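Local coordinates for protein PAN2-PAN3 deadenylation complex catalytic subunit pan2 (Neurospora crassa, PDB 4CZW) that serves as the catalytic subunit of the PAN2-PAN3 deadenylation complex, probably shortening mRNA poly(A) tails with release of 5'-AMP, and appears here as its ubiquitin-protease-like and exonuclease domains, at residues A[92-97]-A[561-566]; A[434-439]-A[537-542]; A[441-446]-A[478-483]; A[474-479]-A[603-608]; A[545-550]-A[566-571]. All blocks are in the same frame, centred on the assembly; numbering follows the deposited sequence.

Interaction 1: A[92-97]-A[561-566]; sequences LQKGEG and QVPRNQ
Gly95, the residue at which the chain leaves helix 81-94, passes Gln561 with their CA atoms 5.8 Å apart, bringing a helix end against an irregular loop. The Gln561 side chain, bent at chi2 (-78°), folds back toward this turn and sets OE1 4.0 Å from Gly95 CA. Alongside, the aliphatic part of Lys94 lies against the loop backbone, CD being 4.0 Å from Gln561 O. Its NZ continues to weak polar contacts with Asp90 and Asn541. This is a surface junction between the two domains: the helix belongs to the ubiquitin-protease-like scaffold, the loop to the beta-alpha-beta unit of the exonuclease, between helix 551-558 and strand 567-569. Glu96 supplies the polar part. Its OE1 accepts from Arg564 N at 3.1 Å, on the syn side and somewhat out of the carboxylate plane, while OE2 takes a weak second bond from the same N-H and rests against Pro563 CA at 3.6 Å. A bend at chi3 (-71°) carries the Arg564 guanidinium back over the carboxylate, the two planes stacked 23° apart. Glu96 OE1 sits 3.2 Å above the centre of the Arg564 guanidinium plane, an ionic pairing in which no guanidinium N-H points at the oxygen.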
# COMPACT_ATOMS: atom_id res chain seq x y z
N LEU A 92 3.29 4.66 4.35
CA LEU A 92 2.44 4.79 5.53
C LEU A 92 3.24 4.71 6.83
O LEU A 92 2.78 5.16 7.88
CB LEU A 92 1.36 3.70 5.53
CG LEU A 92 0.32 3.80 4.41
CD1 LEU A 92 -0.68 2.66 4.50
CD2 LEU A 92 -0.38 5.15 4.46
N GLN A 93 4.45 4.15 6.75
CA GLN A 93 5.30 4.04 7.93
C GLN A 93 6.39 5.11 7.94
O GLN A 93 6.94 5.43 8.99
CB GLN A 93 5.92 2.64 8.02
CG GLN A 93 6.91 2.33 6.91
CD GLN A 93 7.48 0.92 7.02
OE1 GLN A 93 7.05 0.13 7.86
NE2 GLN A 93 8.46 0.61 6.18
N LYS A 94 6.69 5.66 6.76
CA LYS A 94 7.65 6.76 6.66
C LYS A 94 6.96 8.11 6.75
O LYS A 94 7.53 9.06 7.30
CB LYS A 94 8.43 6.68 5.34
CG LYS A 94 9.47 5.58 5.26
CD LYS A 94 10.44 5.87 4.13
CE LYS A 94 11.35 4.68 3.85
NZ LYS A 94 11.97 4.15 5.10
N GLY A 95 5.75 8.19 6.22
CA GLY A 95 5.01 9.43 6.10
C GLY A 95 4.94 10.27 7.36
O GLY A 95 4.42 9.84 8.39
N GLU A 96 5.47 11.49 7.27
CA GLU A 96 5.46 12.42 8.39
C GLU A 96 4.28 13.39 8.28
O GLU A 96 3.96 14.10 9.22
CB GLU A 96 6.78 13.20 8.45
CG GLU A 96 8.01 12.31 8.61
CD GLU A 96 9.30 13.06 8.33
OE1 GLU A 96 9.25 14.11 7.66
OE2 GLU A 96 10.36 12.60 8.79
N GLY A 97 3.65 13.39 7.11
CA GLY A 97 2.51 14.26 6.86
C GLY A 97 1.19 13.62 7.24
O GLY A 97 1.16 12.48 7.70
N GLN A 561 7.30 9.00 -0.34
CA GLN A 561 7.45 9.78 0.89
C GLN A 561 8.91 9.79 1.34
O GLN A 561 9.51 8.74 1.53
CB GLN A 561 6.56 9.22 2.00
CG GLN A 561 5.07 9.41 1.76
CD GLN A 561 4.60 10.82 2.05
OE1 GLN A 561 5.28 11.59 2.74
NE2 GLN A 561 3.43 11.18 1.53
N VAL A 562 9.47 10.98 1.49
CA VAL A 562 10.85 11.13 1.92
C VAL A 562 10.93 11.90 3.24
O VAL A 562 10.39 13.00 3.35
CB VAL A 562 11.70 11.85 0.85
CG1 VAL A 562 13.17 11.83 1.24
CG2 VAL A 562 11.50 11.21 -0.51
N PRO A 563 11.60 11.31 4.24
CA PRO A 563 11.78 11.94 5.56
C PRO A 563 12.43 13.32 5.46
O PRO A 563 13.25 13.55 4.56
CB PRO A 563 12.70 10.95 6.29
CG PRO A 563 12.43 9.64 5.64
CD PRO A 563 12.18 9.95 4.19
N ARG A 564 12.07 14.22 6.37
CA ARG A 564 12.54 15.60 6.33
C ARG A 564 14.06 15.72 6.36
O ARG A 564 14.63 16.60 5.72
CB ARG A 564 11.94 16.39 7.50
CG ARG A 564 10.60 17.05 7.18
CD ARG A 564 10.08 17.84 8.37
NE ARG A 564 9.64 16.97 9.46
CZ ARG A 564 8.39 16.55 9.62
NH1 ARG A 564 7.45 16.92 8.76
NH2 ARG A 564 8.08 15.76 10.64
N ASN A 565 14.71 14.84 7.11
CA ASN A 565 16.17 14.89 7.24
C ASN A 565 16.88 14.29 6.03
O ASN A 565 18.11 14.20 6.01
CB ASN A 565 16.62 14.19 8.52
CG ASN A 565 16.05 12.78 8.65
OD1 ASN A 565 15.63 12.17 7.67
ND2 ASN A 565 16.03 12.27 9.88
N GLN A 566 16.11 13.88 5.03
CA GLN A 566 16.68 13.39 3.78
C GLN A 566 16.28 14.31 2.63
O GLN A 566 16.47 13.97 1.46
CB GLN A 566 16.22 11.96 3.49
CG GLN A 566 16.71 10.94 4.50
CD GLN A 566 16.33 9.52 4.12
OE1 GLN A 566 15.69 8.81 4.90
NE2 GLN A 566 16.74 9.09 2.93

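Interaction 2: A[434-439]-A[537-542]; sequences EIPGPD and WVLVNL
Pro436 sets its ring against Leu539 and Leu542, three residues apart in 537-542. The Pro436 CB edge meets Leu542 CD1 at 3.7 Å, and CG of the same ring meets Leu539 CD2 at 3.9 Å, the leucine branches crossing the ring at a slant. Both leucines carry CG beside the backbone N and anti to the carbonyl carbon (chi1 -69° in Leu539, -77° in Leu542), and each offers one methyl to the proline. Next along the loop the contact passes to the backbone: Leu542 O lies 3.6 Å from Gly437 C and 3.7 Å from Pro438 CD. The contact between the segments is therefore van der Waals in character. Around this core, Leu414 touches Pro436, Leu539 and Leu542 together, and Phe546 of the neighbouring strand touches Leu539. Leu542 N is bonded in turn to Val538 O at 2.9 Å, which keeps the two leucines on one side of the backbone coil. Farther out, Glu434 ties the start of the loop to Arg481 and Arg486 by salt bridges. The loop that leads into the first strand, 441-451, of the RNase H-like exonuclease domain thus packs on helix 529-541, which itself rests on the sheet through Phe546.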
# COMPACT_ATOMS: atom_id res chain seq x y z
N GLU A 434 30.98 3.93 -6.06
CA GLU A 434 29.86 4.84 -5.87
C GLU A 434 28.63 4.16 -5.29
O GLU A 434 27.56 4.17 -5.90
CB GLU A 434 29.50 5.51 -7.20
CG GLU A 434 30.55 6.49 -7.71
CD GLU A 434 30.14 7.16 -9.01
OE1 GLU A 434 29.63 6.46 -9.90
OE2 GLU A 434 30.34 8.39 -9.13
N ILE A 435 28.78 3.57 -4.11
CA ILE A 435 27.65 2.97 -3.41
C ILE A 435 26.98 3.99 -2.50
O ILE A 435 27.58 4.45 -1.53
CB ILE A 435 28.08 1.74 -2.58
CG1 ILE A 435 28.64 0.65 -3.49
CG2 ILE A 435 26.91 1.21 -1.77
CD1 ILE A 435 29.02 -0.62 -2.77
N PRO A 436 25.72 4.35 -2.81
CA PRO A 436 24.96 5.36 -2.08
C PRO A 436 24.75 5.00 -0.61
O PRO A 436 24.56 3.83 -0.27
CB PRO A 436 23.62 5.40 -2.82
CG PRO A 436 23.92 4.86 -4.18
CD PRO A 436 24.97 3.82 -3.96
N GLY A 437 24.78 6.01 0.26
CA GLY A 437 24.58 5.81 1.68
C GLY A 437 23.93 7.02 2.33
O GLY A 437 23.45 7.92 1.64
N PRO A 438 23.90 7.04 3.68
CA PRO A 438 23.30 8.13 4.45
C PRO A 438 24.01 9.47 4.25
O PRO A 438 23.40 10.52 4.41
CB PRO A 438 23.45 7.66 5.90
CG PRO A 438 23.59 6.17 5.81
CD PRO A 438 24.35 5.93 4.54
N ASP A 439 25.30 9.43 3.90
CA ASP A 439 26.08 10.64 3.70
C ASP A 439 25.96 11.16 2.27
O ASP A 439 26.29 12.31 1.99
CB ASP A 439 27.55 10.40 4.05
CG ASP A 439 27.74 9.98 5.49
OD1 ASP A 439 26.96 10.43 6.35
OD2 ASP A 439 28.67 9.19 5.76
N TRP A 537 13.14 4.58 -4.90
CA TRP A 537 12.72 3.95 -3.66
C TRP A 537 13.91 3.36 -2.91
O TRP A 537 13.99 3.44 -1.68
CB TRP A 537 11.68 2.86 -3.93
CG TRP A 537 11.15 2.22 -2.69
CD1 TRP A 537 10.21 2.74 -1.84
CD2 TRP A 537 11.52 0.95 -2.15
NE1 TRP A 537 9.98 1.86 -0.80
CE2 TRP A 537 10.77 0.76 -0.97
CE3 TRP A 537 12.42 -0.05 -2.54
CZ2 TRP A 537 10.89 -0.39 -0.18
CZ3 TRP A 537 12.53 -1.19 -1.76
CH2 TRP A 537 11.77 -1.35 -0.60
N VAL A 538 14.84 2.76 -3.65
CA VAL A 538 16.05 2.20 -3.07
C VAL A 538 16.91 3.32 -2.47
O VAL A 538 17.41 3.19 -1.35
CB VAL A 538 16.87 1.41 -4.11
CG1 VAL A 538 18.29 1.15 -3.61
CG2 VAL A 538 16.18 0.10 -4.45
N LEU A 539 17.06 4.41 -3.22
CA LEU A 539 17.87 5.54 -2.79
C LEU A 539 17.34 6.16 -1.50
O LEU A 539 18.12 6.64 -0.67
CB LEU A 539 17.93 6.60 -3.89
CG LEU A 539 18.73 6.22 -5.14
CD1 LEU A 539 18.56 7.26 -6.23
CD2 LEU A 539 20.20 6.02 -4.80
N VAL A 540 16.02 6.15 -1.32
CA VAL A 540 15.41 6.65 -0.10
C VAL A 540 15.77 5.77 1.09
O VAL A 540 16.17 6.26 2.14
CB VAL A 540 13.88 6.75 -0.23
CG1 VAL A 540 13.25 7.07 1.12
CG2 VAL A 540 13.49 7.79 -1.26
N ASN A 541 15.63 4.46 0.91
CA ASN A 541 15.90 3.50 1.98
C ASN A 541 17.39 3.31 2.24
O ASN A 541 17.78 2.74 3.27
CB ASN A 541 15.25 2.16 1.67
CG ASN A 541 13.74 2.19 1.87
OD1 ASN A 541 13.26 2.13 3.00
ND2 ASN A 541 13.00 2.27 0.78
N LEU A 542 18.23 3.77 1.32
CA LEU A 542 19.67 3.74 1.54
C LEU A 542 20.08 4.89 2.45
O LEU A 542 21.18 4.88 3.02
CB LEU A 542 20.43 3.82 0.21
CG LEU A 542 20.48 2.53 -0.62
CD1 LEU A 542 21.23 2.76 -1.93
CD2 LEU A 542 21.12 1.41 0.18

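Interaction 3: A[441-446]-A[478-483]; sequences VIAIDT and SVVRGQ
Ser478 pairs with Asp445 at one end of an antiparallel strand pair whose N-to-C directions are 155° apart. Ser478 N gives to Asp445 O and Ser478 O accepts from Asp445 N, both at 3.0 Å, while the serine hydroxyl is turned to Asp493 and Ser604. Val479 forms the non-hydrogen-bonded pair with Ile444, and its two methyls are shared between two isoleucines: CG1 lies 3.8 Å from Ile442 CB, and CG2 lies 4.0 Å from Ile444 CG1, side by side with that chain. With both methyls gone, as in an alanine, a gap would probably open between Ile442, Ile444 and Phe491 of the next strand. Val480 returns to the other face, where its CB packs on Ala443 CB at 4.1 Å, and its O accepts from Ala443 N at 2.8 Å. Arg481 points away and is held by Glu434. Beyond it the pairing frays: Gly482 N makes a weak bond to Val441 O, and Gln483 (chi1 56°) brings OE1 weakly to Val441 N at 3.2 Å. Backbone N and O of Asp445 are both bonded to Ser478, which holds its main chain, and its carboxylate lies on the same face as Ser478, near Asp554 and Asp607, consistent with shared binding of a catalytic divalent metal, as in related DEDD nucleases.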
# COMPACT_ATOMS: atom_id res chain seq x y z
N VAL A 441 24.65 12.75 -1.00
CA VAL A 441 23.68 13.75 -1.42
C VAL A 441 23.44 13.65 -2.92
O VAL A 441 24.39 13.60 -3.70
CB VAL A 441 24.16 15.18 -1.07
CG1 VAL A 441 23.17 16.21 -1.59
CG2 VAL A 441 24.35 15.33 0.43
N ILE A 442 22.17 13.61 -3.32
CA ILE A 442 21.83 13.52 -4.73
C ILE A 442 20.86 14.63 -5.14
O ILE A 442 19.92 14.95 -4.41
CB ILE A 442 21.21 12.14 -5.08
CG1 ILE A 442 20.02 11.84 -4.17
CG2 ILE A 442 22.26 11.04 -4.95
CD1 ILE A 442 19.36 10.51 -4.45
N ALA A 443 21.09 15.20 -6.31
CA ALA A 443 20.22 16.24 -6.85
C ALA A 443 19.21 15.63 -7.82
O ALA A 443 19.58 14.87 -8.72
CB ALA A 443 21.03 17.32 -7.54
N ILE A 444 17.93 15.95 -7.64
CA ILE A 444 16.88 15.33 -8.42
C ILE A 444 15.84 16.33 -8.93
O ILE A 444 15.47 17.27 -8.23
CB ILE A 444 16.16 14.22 -7.60
CG1 ILE A 444 15.08 13.53 -8.43
CG2 ILE A 444 15.59 14.79 -6.31
CD1 ILE A 444 14.36 12.42 -7.69
N ASP A 445 15.40 16.13 -10.17
CA ASP A 445 14.31 16.91 -10.75
C ASP A 445 13.56 16.07 -11.78
O ASP A 445 14.14 15.18 -12.40
CB ASP A 445 14.84 18.19 -11.40
CG ASP A 445 13.73 19.09 -11.91
OD1 ASP A 445 12.71 19.23 -11.22
OD2 ASP A 445 13.88 19.65 -13.02
N THR A 446 12.27 16.34 -11.95
CA THR A 446 11.44 15.56 -12.86
C THR A 446 10.67 16.43 -13.85
O THR A 446 10.62 17.65 -13.71
CB THR A 446 10.43 14.68 -12.09
OG1 THR A 446 9.50 15.52 -11.40
CG2 THR A 446 11.15 13.78 -11.09
N SER A 478 15.41 12.75 -13.50
CA SER A 478 16.86 12.94 -13.53
C SER A 478 17.44 13.04 -12.13
O SER A 478 17.05 13.91 -11.35
CB SER A 478 17.22 14.19 -14.34
OG SER A 478 16.71 14.11 -15.66
N VAL A 479 18.39 12.16 -11.81
CA VAL A 479 19.09 12.22 -10.54
C VAL A 479 20.58 12.45 -10.78
O VAL A 479 21.19 11.79 -11.62
CB VAL A 479 18.88 10.95 -9.70
CG1 VAL A 479 19.30 11.20 -8.26
CG2 VAL A 479 17.42 10.52 -9.75
N VAL A 480 21.15 13.39 -10.03
CA VAL A 480 22.50 13.87 -10.30
C VAL A 480 23.41 13.75 -9.07
O VAL A 480 22.98 14.01 -7.95
CB VAL A 480 22.46 15.34 -10.79
CG1 VAL A 480 23.81 16.01 -10.65
CG2 VAL A 480 21.96 15.40 -12.22
N ARG A 481 24.66 13.34 -9.30
CA ARG A 481 25.67 13.29 -8.24
C ARG A 481 25.83 14.65 -7.56
O ARG A 481 26.03 15.67 -8.22
CB ARG A 481 27.02 12.84 -8.81
CG ARG A 481 27.03 11.42 -9.33
CD ARG A 481 28.38 11.09 -9.97
NE ARG A 481 28.47 9.70 -10.38
CZ ARG A 481 28.06 9.23 -11.56
NH1 ARG A 481 27.53 10.05 -12.45
NH2 ARG A 481 28.19 7.94 -11.84
N GLY A 482 25.74 14.66 -6.24
CA GLY A 482 25.83 15.89 -5.48
C GLY A 482 27.20 16.12 -4.87
O GLY A 482 27.42 17.12 -4.18
N GLN A 483 28.12 15.19 -5.12
CA GLN A 483 29.47 15.28 -4.56
C GLN A 483 30.43 14.37 -5.32
O GLN A 483 30.02 13.59 -6.17
CB GLN A 483 29.45 14.92 -3.08
CG GLN A 483 28.86 13.55 -2.78
CD GLN A 483 28.14 13.51 -1.44
OE1 GLN A 483 27.38 14.42 -1.11
NE2 GLN A 483 28.38 12.46 -0.67

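Interaction 4: A[474-479]-A[603-608]; sequences IARASV and DSIEDA
Arg476 lays its guanidinium over the first turn of helix 604-623, one face turned to Ser604 N, 3.7 Å above the plane and off toward the rim. Asp603, the N-cap of that helix, meets its edge, so in this RNase H-like domain a sheet strand grips the helix carrying Asp607, a probable ligand of a catalytic metal. Strand 476-479 and the segment 604-608 approach to 7.7 Å between axes at 37°. The Arg476 chain runs fully extended, CG opposite the backbone N (chi1 180°), and reaches straight across. It holds Asp603 OD1 end-on with two nitrogens, NH1 at 2.7 Å and NH2 at 3.0 Å. The oxygen lies in the guanidinium plane, but both donors come from above the same face of the carboxylate, the planes being 72° apart. Asp603 OD2 accepts from Glu606 N at 3.1 Å through its anti lone pair, and more weakly from Ile605 N. The helix end and the arginine together would probably stabilise the negative charge on Asp603. Arg476 NE has a second partner in Asp493. A leucine in its place would probably leave both Asp603 OD1 and Asp493 without their cationic mate. Ser478 and Ser604 bring their hydroxyls together, at a modelled separation too short to be trusted, and the Ser604 side chain lies close to Glu447 and Asp445. Ile605 crosses the arginine at about a right angle, its CG1 3.4 Å from Arg476 NH2 and 3.7 Å from Ser478 CB.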
# COMPACT_ATOMS: atom_id res chain seq x y z
N ILE A 474 4.91 11.28 -14.10
CA ILE A 474 6.33 11.41 -14.38
C ILE A 474 6.66 10.93 -15.79
O ILE A 474 6.36 9.79 -16.15
CB ILE A 474 7.19 10.63 -13.37
CG1 ILE A 474 6.88 11.07 -11.94
CG2 ILE A 474 8.67 10.81 -13.67
CD1 ILE A 474 7.16 12.53 -11.69
N ALA A 475 7.25 11.81 -16.59
CA ALA A 475 7.65 11.46 -17.95
C ALA A 475 9.17 11.34 -18.04
O ALA A 475 9.70 10.68 -18.93
CB ALA A 475 7.14 12.49 -18.94
N ARG A 476 9.85 11.99 -17.10
CA ARG A 476 11.31 11.96 -17.05
C ARG A 476 11.79 12.20 -15.62
O ARG A 476 11.30 13.09 -14.93
CB ARG A 476 11.91 13.00 -18.00
CG ARG A 476 13.43 13.03 -18.00
CD ARG A 476 13.95 14.20 -18.82
NE ARG A 476 15.41 14.28 -18.78
CZ ARG A 476 16.12 15.26 -19.32
NH1 ARG A 476 15.50 16.26 -19.95
NH2 ARG A 476 17.44 15.25 -19.24
N ALA A 477 12.77 11.41 -15.18
CA ALA A 477 13.33 11.56 -13.85
C ALA A 477 14.85 11.61 -13.91
O ALA A 477 15.50 10.65 -14.32
CB ALA A 477 12.88 10.42 -12.95
N SER A 478 15.41 12.75 -13.50
CA SER A 478 16.86 12.94 -13.53
C SER A 478 17.44 13.04 -12.13
O SER A 478 17.05 13.91 -11.35
CB SER A 478 17.22 14.19 -14.34
OG SER A 478 16.71 14.11 -15.66
N VAL A 479 18.39 12.16 -11.81
CA VAL A 479 19.09 12.22 -10.54
C VAL A 479 20.58 12.45 -10.78
O VAL A 479 21.19 11.79 -11.62
CB VAL A 479 18.88 10.95 -9.70
CG1 VAL A 479 19.30 11.20 -8.26
CG2 VAL A 479 17.42 10.52 -9.75
N ASP A 603 15.15 21.43 -18.85
CA ASP A 603 15.79 20.13 -18.80
C ASP A 603 16.01 19.73 -17.34
O ASP A 603 16.58 20.50 -16.56
CB ASP A 603 17.12 20.15 -19.56
CG ASP A 603 17.81 18.81 -19.57
OD1 ASP A 603 17.55 18.00 -20.49
OD2 ASP A 603 18.63 18.55 -18.66
N SER A 604 15.57 18.53 -16.99
CA SER A 604 15.58 18.09 -15.60
C SER A 604 16.99 17.92 -15.03
O SER A 604 17.19 18.07 -13.82
CB SER A 604 14.80 16.78 -15.45
OG SER A 604 15.28 15.80 -16.35
N ILE A 605 17.95 17.61 -15.89
CA ILE A 605 19.34 17.48 -15.45
C ILE A 605 19.92 18.85 -15.12
O ILE A 605 20.58 19.03 -14.10
CB ILE A 605 20.21 16.79 -16.51
CG1 ILE A 605 19.71 15.36 -16.77
CG2 ILE A 605 21.67 16.77 -16.08
CD1 ILE A 605 20.55 14.60 -17.77
N GLU A 606 19.66 19.82 -15.99
CA GLU A 606 20.13 21.19 -15.79
C GLU A 606 19.53 21.81 -14.53
O GLU A 606 20.24 22.41 -13.73
CB GLU A 606 19.79 22.06 -17.01
CG GLU A 606 20.53 21.67 -18.28
CD GLU A 606 20.20 22.59 -19.44
OE1 GLU A 606 19.37 23.51 -19.25
OE2 GLU A 606 20.76 22.40 -20.54
N ASP A 607 18.22 21.65 -14.37
CA ASP A 607 17.52 22.19 -13.21
C ASP A 607 17.99 21.54 -11.91
O ASP A 607 17.97 22.17 -10.85
CB ASP A 607 16.01 22.01 -13.36
CG ASP A 607 15.42 22.92 -14.42
OD1 ASP A 607 16.18 23.41 -15.28
OD2 ASP A 607 14.19 23.14 -14.39
N ALA A 608 18.42 20.29 -12.00
CA ALA A 608 18.97 19.59 -10.84
C ALA A 608 20.34 20.14 -10.50
O ALA A 608 20.66 20.36 -9.33
CB ALA A 608 19.04 18.09 -11.11

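Interaction 5: A[545-550]-A[566-571]; sequences KFLGHG and QVIDTS
A parallel strand pair at one edge of the exonuclease sheet joins 545-548 to 567-569, with the residues just beyond, His549 and Gly550, reaching the helix that follows the second strand. Backbone bonds alternate from Phe546 N to Gln566 O, Ile568 N to Phe546 O (2.8 Å), Gly548 N to Ile568 O (3.0 Å) and Thr570 N to Gly548 O (2.9 Å). On one face Leu547 CG packs against Ile568 CG2 at 3.9 Å, and Tyr615 of helix 604-623 touches both side chains. The strands are the two ends of a beta-alpha-beta unit with helix 551-558 between them. Asp569 links the ends of the two strands: as N-cap of helix 570-573 its OD1 accepts from Ser571 N on the anti side and from Ser571 OG, and on the syn side from Gly550 N at 2.8 Å, while OD2 takes Leu551 N at the start of the connecting helix. His549, its CG anti to the backbone N (chi1 -167°), swings its ring over the start of helix 570-573. ND1 and Thr570 OG1 share a bond of 2.6 Å at the ring edge, in its plane. Over one face stands Ser571 CB, 3.7 Å from the centroid of the His549 ring and 15° off its normal, a CH-pi contact.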
# COMPACT_ATOMS: atom_id res chain seq x y z
N LYS A 545 20.26 11.77 0.75
CA LYS A 545 19.65 13.09 0.91
C LYS A 545 19.27 13.66 -0.45
O LYS A 545 20.14 13.91 -1.29
CB LYS A 545 20.60 14.03 1.65
CG LYS A 545 21.03 13.52 3.01
CD LYS A 545 22.18 14.35 3.58
CE LYS A 545 22.68 13.75 4.88
NZ LYS A 545 23.88 14.47 5.40
N PHE A 546 17.98 13.87 -0.66
CA PHE A 546 17.48 14.36 -1.94
C PHE A 546 17.51 15.88 -2.01
O PHE A 546 16.85 16.56 -1.22
CB PHE A 546 16.06 13.84 -2.20
CG PHE A 546 16.00 12.38 -2.56
CD1 PHE A 546 16.20 11.41 -1.60
CD2 PHE A 546 15.75 12.00 -3.87
CE1 PHE A 546 16.15 10.07 -1.94
CE2 PHE A 546 15.70 10.66 -4.21
CZ PHE A 546 15.90 9.69 -3.24
N LEU A 547 18.27 16.41 -2.96
CA LEU A 547 18.42 17.85 -3.13
C LEU A 547 17.66 18.32 -4.37
O LEU A 547 17.77 17.71 -5.44
CB LEU A 547 19.90 18.23 -3.23
CG LEU A 547 20.32 19.69 -3.03
CD1 LEU A 547 21.75 19.75 -2.51
CD2 LEU A 547 20.19 20.49 -4.32
N GLY A 548 16.90 19.40 -4.23
CA GLY A 548 16.14 19.94 -5.34
C GLY A 548 15.40 21.22 -4.99
O GLY A 548 15.59 21.78 -3.91
N HIS A 549 14.57 21.68 -5.92
CA HIS A 549 13.81 22.91 -5.72
C HIS A 549 12.31 22.63 -5.78
O HIS A 549 11.79 22.24 -6.83
CB HIS A 549 14.20 23.95 -6.77
CG HIS A 549 13.71 25.33 -6.45
ND1 HIS A 549 14.40 26.21 -5.65
CD2 HIS A 549 12.58 25.99 -6.84
CE1 HIS A 549 13.73 27.34 -5.55
NE2 HIS A 549 12.63 27.24 -6.26
N GLY A 550 11.63 22.83 -4.66
CA GLY A 550 10.20 22.56 -4.57
C GLY A 550 9.90 21.09 -4.79
O GLY A 550 9.04 20.74 -5.60
N GLN A 566 16.11 13.88 5.03
CA GLN A 566 16.68 13.39 3.78
C GLN A 566 16.28 14.31 2.63
O GLN A 566 16.47 13.97 1.46
CB GLN A 566 16.22 11.96 3.49
CG GLN A 566 16.71 10.94 4.50
CD GLN A 566 16.33 9.52 4.12
OE1 GLN A 566 15.69 8.81 4.90
NE2 GLN A 566 16.74 9.09 2.93
N VAL A 567 15.74 15.47 2.97
CA VAL A 567 15.32 16.45 1.97
C VAL A 567 16.06 17.77 2.11
O VAL A 567 15.99 18.43 3.15
CB VAL A 567 13.81 16.72 2.05
CG1 VAL A 567 13.42 17.82 1.06
CG2 VAL A 567 13.02 15.45 1.78
N ILE A 568 16.79 18.15 1.06
CA ILE A 568 17.41 19.46 0.99
C ILE A 568 16.74 20.28 -0.10
O ILE A 568 17.04 20.12 -1.28
CB ILE A 568 18.93 19.37 0.72
CG1 ILE A 568 19.61 18.53 1.80
CG2 ILE A 568 19.54 20.76 0.65
CD1 ILE A 568 21.11 18.42 1.63
N ASP A 569 15.81 21.15 0.30
CA ASP A 569 15.02 21.91 -0.65
C ASP A 569 15.45 23.38 -0.68
O ASP A 569 15.37 24.08 0.33
CB ASP A 569 13.53 21.80 -0.31
CG ASP A 569 12.63 22.14 -1.48
OD1 ASP A 569 12.93 23.11 -2.21
OD2 ASP A 569 11.63 21.43 -1.68
N THR A 570 15.91 23.83 -1.85
CA THR A 570 16.39 25.19 -2.01
C THR A 570 15.27 26.22 -1.95
O THR A 570 15.50 27.39 -1.64
CB THR A 570 17.16 25.36 -3.34
OG1 THR A 570 16.31 24.97 -4.43
CG2 THR A 570 18.41 24.51 -3.35
N SER A 571 14.05 25.79 -2.26
CA SER A 571 12.89 26.68 -2.20
C SER A 571 12.54 27.00 -0.75
O SER A 571 11.98 28.05 -0.46
CB SER A 571 11.68 26.06 -2.91
OG SER A 571 11.16 24.98 -2.16

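In the fold
From the N terminus, interaction 1 opens first, in the ubiquitin-protease-like domain, and its very long loop closes only in the exonuclease, joining the two domains. Interactions 2 and 3 nest inside it, whereas interactions 4 and 5 cross it; interactions 1 and 5 share Gln566. Interaction 2 ties the entry loop to helix 529-541 and encloses interaction 3, the hairpin-like pairing of the first two sheet strands. Interaction 4 starts on the strand where interaction 3 ends, crosses interaction 2, and brings helix 604-623 onto the sheet. Interaction 5 nests within interaction 4 and adds 545-548 beside 441-451 and 567-569 beyond it. Interactions 3 and 4 contribute residues to the probable metal site, and interaction 5 lies close to it.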